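PDB 7LPO: cytoplasmic protein from Cryptococcus neoformans var. grubii serotype A, which probably hydrolyses steryl beta-glucosides, acting as a sterylglucosidase of glycoside hydrolase family 5. Local coordinates for residues A[105-116]-A[236-247]. Numbering follows the deposited sequence.
Sequences WESLEHAGPKEY and LQDHFIDAVGEL
The axes of the short helix 105-109 and of 236-247, part of the long helix 232-254, cross at a steep 75° and approach to 9.7 Å, and the loop running on to Y116 curls back against the same long helix. In the TIM barrel of this glycoside hydrolase family 5 enzyme, the short helix directly follows strand 98-104, so the contact ties the loop region after that strand to one of the helices packed around the barrel, the one preceding strand 263-267. W105 has the largest share of the buried surface of any single residue. Its chi1 of -175° sets CG opposite the backbone N and carries the indole to 236-247, one face over CA and CB of F240; that CB sits 3.8 Å from the centroid of the six-membered ring, almost on its normal. The F240 ring adds an edge-to-face contact, its edge turned to the indole face with the planes at 66°, while helix 400-419 packs on F240 through H408. A243 is the small residue at the middle: its CB meets W105 CD1 at 3.7 Å and also touches E109 and Y116, and L108 CD1 rests on its carbonyl oxygen. The Y116 ring is sandwiched between K114 CA on one face and E246 CG on the other.

E109 organises the polar side. Its extended side chain accepts a nearly straight bond from W105 NE1 to OE1 (2.8 Å), with OE1 in the indole plane, and another from K114 N to OE2, which pins the loop back onto the helix; both carboxylate oxygens are thus held, each on its anti side. The edge of the H239 imidazole faces OE2 through CD2, whereas its ND1 is bonded to F235 O. Between the segments, a water donates to H239 O, 3.0 Å from the water oxygen.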
loop_
_atom_site.group_PDB
_atom_site.type_symbol
_atom_site.label_atom_id
_atom_site.label_comp_id
_atom_site.label_asym_id
_atom_site.label_seq_id
_atom_site.Cartn_x
_atom_site.Cartn_y
_atom_site.Cartn_z
ATOM N N TRP A 105 5.204 -4.693 11.850
ATOM C CA TRP A 105 6.127 -5.505 12.631
ATOM C C TRP A 105 6.419 -4.867 13.983
ATOM O O TRP A 105 6.494 -5.560 15.006
ATOM C CB TRP A 105 7.396 -5.690 11.806
ATOM C CG TRP A 105 8.441 -6.582 12.365
ATOM C CD1 TRP A 105 8.347 -7.398 13.446
ATOM C CD2 TRP A 105 9.758 -6.745 11.843
ATOM N NE1 TRP A 105 9.527 -8.061 13.627
ATOM C CE2 TRP A 105 10.415 -7.667 12.660
ATOM C CE3 TRP A 105 10.445 -6.196 10.752
ATOM C CZ2 TRP A 105 11.731 -8.056 12.432
ATOM C CZ3 TRP A 105 11.752 -6.574 10.535
ATOM C CH2 TRP A 105 12.381 -7.499 11.370
ATOM N N GLU A 106 6.566 -3.538 14.010
ATOM C CA GLU A 106 6.870 -2.865 15.269
ATOM C C GLU A 106 5.789 -3.136 16.302
ATOM O O GLU A 106 6.091 -3.354 17.481
ATOM C CB GLU A 106 7.017 -1.358 15.060
ATOM C CG GLU A 106 7.151 -0.580 16.367
ATOM C CD GLU A 106 7.253 0.932 16.183
ATOM O OE1 GLU A 106 7.578 1.608 17.174
ATOM O OE2 GLU A 106 7.018 1.453 15.067
ATOM N N SER A 107 4.518 -3.084 15.885
ATOM C CA SER A 107 3.422 -3.247 16.831
ATOM C C SER A 107 3.363 -4.659 17.398
ATOM O O SER A 107 2.772 -4.862 18.467
ATOM C CB SER A 107 2.088 -2.880 16.168
ATOM O OG SER A 107 1.713 -3.833 15.180
ATOM N N LEU A 108 3.999 -5.622 16.730
ATOM C CA LEU A 108 4.009 -7.004 17.186
ATOM C C LEU A 108 5.243 -7.377 17.999
ATOM O O LEU A 108 5.168 -8.307 18.811
ATOM C CB LEU A 108 3.923 -7.963 15.993
ATOM C CG LEU A 108 2.666 -7.955 15.135
ATOM C CD1 LEU A 108 2.858 -8.889 13.931
ATOM C CD2 LEU A 108 1.435 -8.359 15.924
ATOM N N GLU A 109 6.383 -6.694 17.807
ATOM C CA GLU A 109 7.637 -7.149 18.407
ATOM C C GLU A 109 8.485 -5.983 18.908
ATOM O O GLU A 109 9.715 -6.085 18.969
ATOM C CB GLU A 109 8.439 -8.001 17.407
ATOM C CG GLU A 109 9.447 -8.971 18.009
ATOM C CD GLU A 109 10.015 -9.959 16.979
ATOM O OE1 GLU A 109 9.803 -9.778 15.767
ATOM O OE2 GLU A 109 10.681 -10.928 17.377
ATOM N N HIS A 110 7.845 -4.885 19.303
ATOM C CA HIS A 110 8.585 -3.720 19.777
ATOM C C HIS A 110 9.369 -4.012 21.047
ATOM O O HIS A 110 10.399 -3.373 21.299
ATOM C CB HIS A 110 7.629 -2.566 20.042
ATOM C CG HIS A 110 6.450 -2.946 20.877
ATOM N ND1 HIS A 110 6.495 -2.999 22.255
ATOM C CD2 HIS A 110 5.192 -3.303 20.527
ATOM C CE1 HIS A 110 5.315 -3.375 22.718
ATOM N NE2 HIS A 110 4.507 -3.566 21.690
ATOM N N ALA A 111 8.889 -4.941 21.874
ATOM C CA ALA A 111 9.537 -5.196 23.158
ATOM C C ALA A 111 10.931 -5.794 23.016
ATOM O O ALA A 111 11.741 -5.653 23.930
ATOM C CB ALA A 111 8.670 -6.131 24.010
ATOM N N GLY A 112 11.222 -6.464 21.911
ATOM C CA GLY A 112 12.509 -7.079 21.697
ATOM C C GLY A 112 12.354 -8.343 20.885
ATOM O O GLY A 112 11.239 -8.836 20.674
ATOM N N PRO A 113 13.473 -8.904 20.416
ATOM C CA PRO A 113 13.397 -10.148 19.635
ATOM C C PRO A 113 12.623 -11.243 20.352
ATOM O O PRO A 113 12.956 -11.611 21.482
ATOM C CB PRO A 113 14.866 -10.549 19.439
ATOM C CG PRO A 113 15.667 -9.342 19.754
ATOM C CD PRO A 113 14.853 -8.433 20.621
ATOM N N LYS A 114 11.582 -11.760 19.701
ATOM C CA LYS A 114 10.742 -12.844 20.200
ATOM C C LYS A 114 9.952 -12.472 21.447
ATOM O O LYS A 114 9.423 -13.360 22.126
ATOM C CB LYS A 114 11.575 -14.103 20.455
ATOM C CG LYS A 114 11.943 -14.815 19.159
ATOM C CD LYS A 114 13.014 -15.861 19.353
ATOM C CE LYS A 114 13.471 -16.406 18.006
ATOM N NZ LYS A 114 14.237 -17.682 18.149
ATOM N N GLU A 115 9.835 -11.179 21.746
ATOM C CA GLU A 115 8.939 -10.662 22.779
ATOM C C GLU A 115 7.716 -10.099 22.066
ATOM O O GLU A 115 7.666 -8.916 21.728
ATOM C CB GLU A 115 9.632 -9.597 23.619
ATOM C CG GLU A 115 10.574 -10.121 24.680
ATOM C CD GLU A 115 11.108 -9.000 25.577
ATOM O OE1 GLU A 115 12.172 -8.414 25.249
ATOM O OE2 GLU A 115 10.467 -8.703 26.616
ATOM N N TYR A 116 6.721 -10.945 21.821
ATOM C CA TYR A 116 5.581 -10.581 20.998
ATOM C C TYR A 116 4.485 -9.934 21.839
ATOM O O TYR A 116 4.160 -10.405 22.934
ATOM C CB TYR A 116 5.038 -11.817 20.271
ATOM C CG TYR A 116 6.061 -12.501 19.389
ATOM C CD1 TYR A 116 6.561 -11.873 18.255
ATOM C CD2 TYR A 116 6.529 -13.773 19.693
ATOM C CE1 TYR A 116 7.499 -12.492 17.447
ATOM C CE2 TYR A 116 7.468 -14.398 18.900
ATOM C CZ TYR A 116 7.946 -13.753 17.774
ATOM O OH TYR A 116 8.881 -14.376 16.990
ATOM N N LEU A 236 17.081 -11.036 10.254
ATOM C CA LEU A 236 15.988 -10.096 10.007
ATOM C C LEU A 236 14.781 -10.792 9.383
ATOM O O LEU A 236 13.648 -10.593 9.832
ATOM C CB LEU A 236 16.460 -8.947 9.115
ATOM C CG LEU A 236 17.520 -8.024 9.722
ATOM C CD1 LEU A 236 18.030 -6.965 8.732
ATOM C CD2 LEU A 236 16.985 -7.358 10.981
ATOM N N GLN A 237 14.993 -11.612 8.346
ATOM C CA GLN A 237 13.850 -12.241 7.686
ATOM C C GLN A 237 13.136 -13.210 8.624
ATOM O O GLN A 237 11.902 -13.249 8.660
ATOM C CB GLN A 237 14.288 -12.971 6.408
ATOM C CG GLN A 237 14.662 -12.060 5.250
ATOM C CD GLN A 237 14.573 -12.752 3.887
ATOM O OE1 GLN A 237 13.669 -13.557 3.632
ATOM N NE2 GLN A 237 15.506 -12.419 2.998
ATOM N N ASP A 238 13.892 -14.002 9.392
ATOM C CA ASP A 238 13.270 -14.972 10.293
ATOM C C ASP A 238 12.456 -14.283 11.381
ATOM O O ASP A 238 11.388 -14.770 11.769
ATOM C CB ASP A 238 14.333 -15.872 10.933
ATOM C CG ASP A 238 14.913 -16.885 9.967
ATOM O OD1 ASP A 238 14.459 -16.954 8.808
ATOM O OD2 ASP A 238 15.844 -17.614 10.365
ATOM N N HIS A 239 12.948 -13.165 11.917
ATOM C CA HIS A 239 12.179 -12.486 12.960
ATOM C C HIS A 239 10.915 -11.853 12.379
ATOM O O HIS A 239 9.851 -11.880 13.009
ATOM C CB HIS A 239 13.046 -11.440 13.673
ATOM C CG HIS A 239 13.921 -12.016 14.747
ATOM N ND1 HIS A 239 15.181 -12.514 14.491
ATOM C CD2 HIS A 239 13.714 -12.186 16.076
ATOM C CE1 HIS A 239 15.713 -12.964 15.616
ATOM N NE2 HIS A 239 14.841 -12.783 16.593
ATOM N N PHE A 240 10.996 -11.316 11.159
ATOM C CA PHE A 240 9.808 -10.728 10.540
ATOM C C PHE A 240 8.774 -11.800 10.214
ATOM O O PHE A 240 7.581 -11.640 10.496
ATOM C CB PHE A 240 10.200 -9.955 9.277
ATOM C CG PHE A 240 9.028 -9.568 8.417
ATOM C CD1 PHE A 240 8.161 -8.562 8.813
ATOM C CD2 PHE A 240 8.784 -10.220 7.225
ATOM C CE1 PHE A 240 7.073 -8.217 8.026
ATOM C CE2 PHE A 240 7.713 -9.880 6.441
ATOM C CZ PHE A 240 6.857 -8.874 6.833
ATOM N N ILE A 241 9.218 -12.906 9.619
ATOM C CA ILE A 241 8.312 -13.996 9.274
ATOM C C ILE A 241 7.745 -14.644 10.532
ATOM O O ILE A 241 6.568 -15.022 10.574
ATOM C CB ILE A 241 9.047 -15.011 8.373
ATOM C CG1 ILE A 241 9.399 -14.336 7.037
ATOM C CG2 ILE A 241 8.204 -16.260 8.149
ATOM C CD1 ILE A 241 10.280 -15.160 6.113
ATOM N N ASP A 242 8.562 -14.761 11.584
ATOM C CA ASP A 242 8.061 -15.298 12.847
ATOM C C ASP A 242 7.003 -14.385 13.451
ATOM O O ASP A 242 6.006 -14.860 14.003
ATOM C CB ASP A 242 9.206 -15.479 13.848
ATOM C CG ASP A 242 10.011 -16.746 13.608
ATOM O OD1 ASP A 242 9.719 -17.472 12.629
ATOM O OD2 ASP A 242 10.956 -17.006 14.399
ATOM N N ALA A 243 7.214 -13.071 13.389
ATOM C CA ALA A 243 6.263 -12.160 14.013
ATOM C C ALA A 243 4.924 -12.205 13.298
ATOM O O ALA A 243 3.876 -12.338 13.939
ATOM C CB ALA A 243 6.817 -10.741 14.033
ATOM N N VAL A 244 4.934 -12.087 11.967
ATOM C CA VAL A 244 3.692 -12.241 11.213
ATOM C C VAL A 244 3.106 -13.622 11.461
ATOM O O VAL A 244 1.895 -13.777 11.661
ATOM C CB VAL A 244 3.928 -11.986 9.711
ATOM C CG1 VAL A 244 2.614 -12.180 8.918
ATOM C CG2 VAL A 244 4.490 -10.593 9.498
ATOM N N GLY A 245 3.961 -14.644 11.488
ATOM C CA GLY A 245 3.479 -15.992 11.720
ATOM C C GLY A 245 2.789 -16.151 13.058
ATOM O O GLY A 245 1.856 -16.944 13.186
ATOM N N GLU A 246 3.223 -15.397 14.066
ATOM C CA GLU A 246 2.581 -15.476 15.374
ATOM C C GLU A 246 1.203 -14.825 15.358
ATOM O O GLU A 246 0.285 -15.286 16.046
ATOM C CB GLU A 246 3.465 -14.816 16.429
ATOM C CG GLU A 246 4.674 -15.625 16.822
ATOM C CD GLU A 246 4.323 -16.821 17.680
ATOM O OE1 GLU A 246 3.403 -16.718 18.518
ATOM O OE2 GLU A 246 4.973 -17.869 17.512
ATOM N N LEU A 247 1.037 -13.744 14.594
ATOM C CA LEU A 247 -0.294 -13.164 14.437
ATOM C C LEU A 247 -1.223 -14.152 13.744
ATOM O O LEU A 247 -2.335 -14.413 14.221
ATOM C CB LEU A 247 -0.207 -11.856 13.650
ATOM C CG LEU A 247 -1.511 -11.161 13.281
ATOM C CD1 LEU A 247 -2.343 -10.936 14.531
ATOM C CD2 LEU A 247 -1.227 -9.839 12.566
HETATM O O HOH W 1 10.353 -12.764 15.834
HETATM O O HOH W 2 9.023 -16.962 17.279
#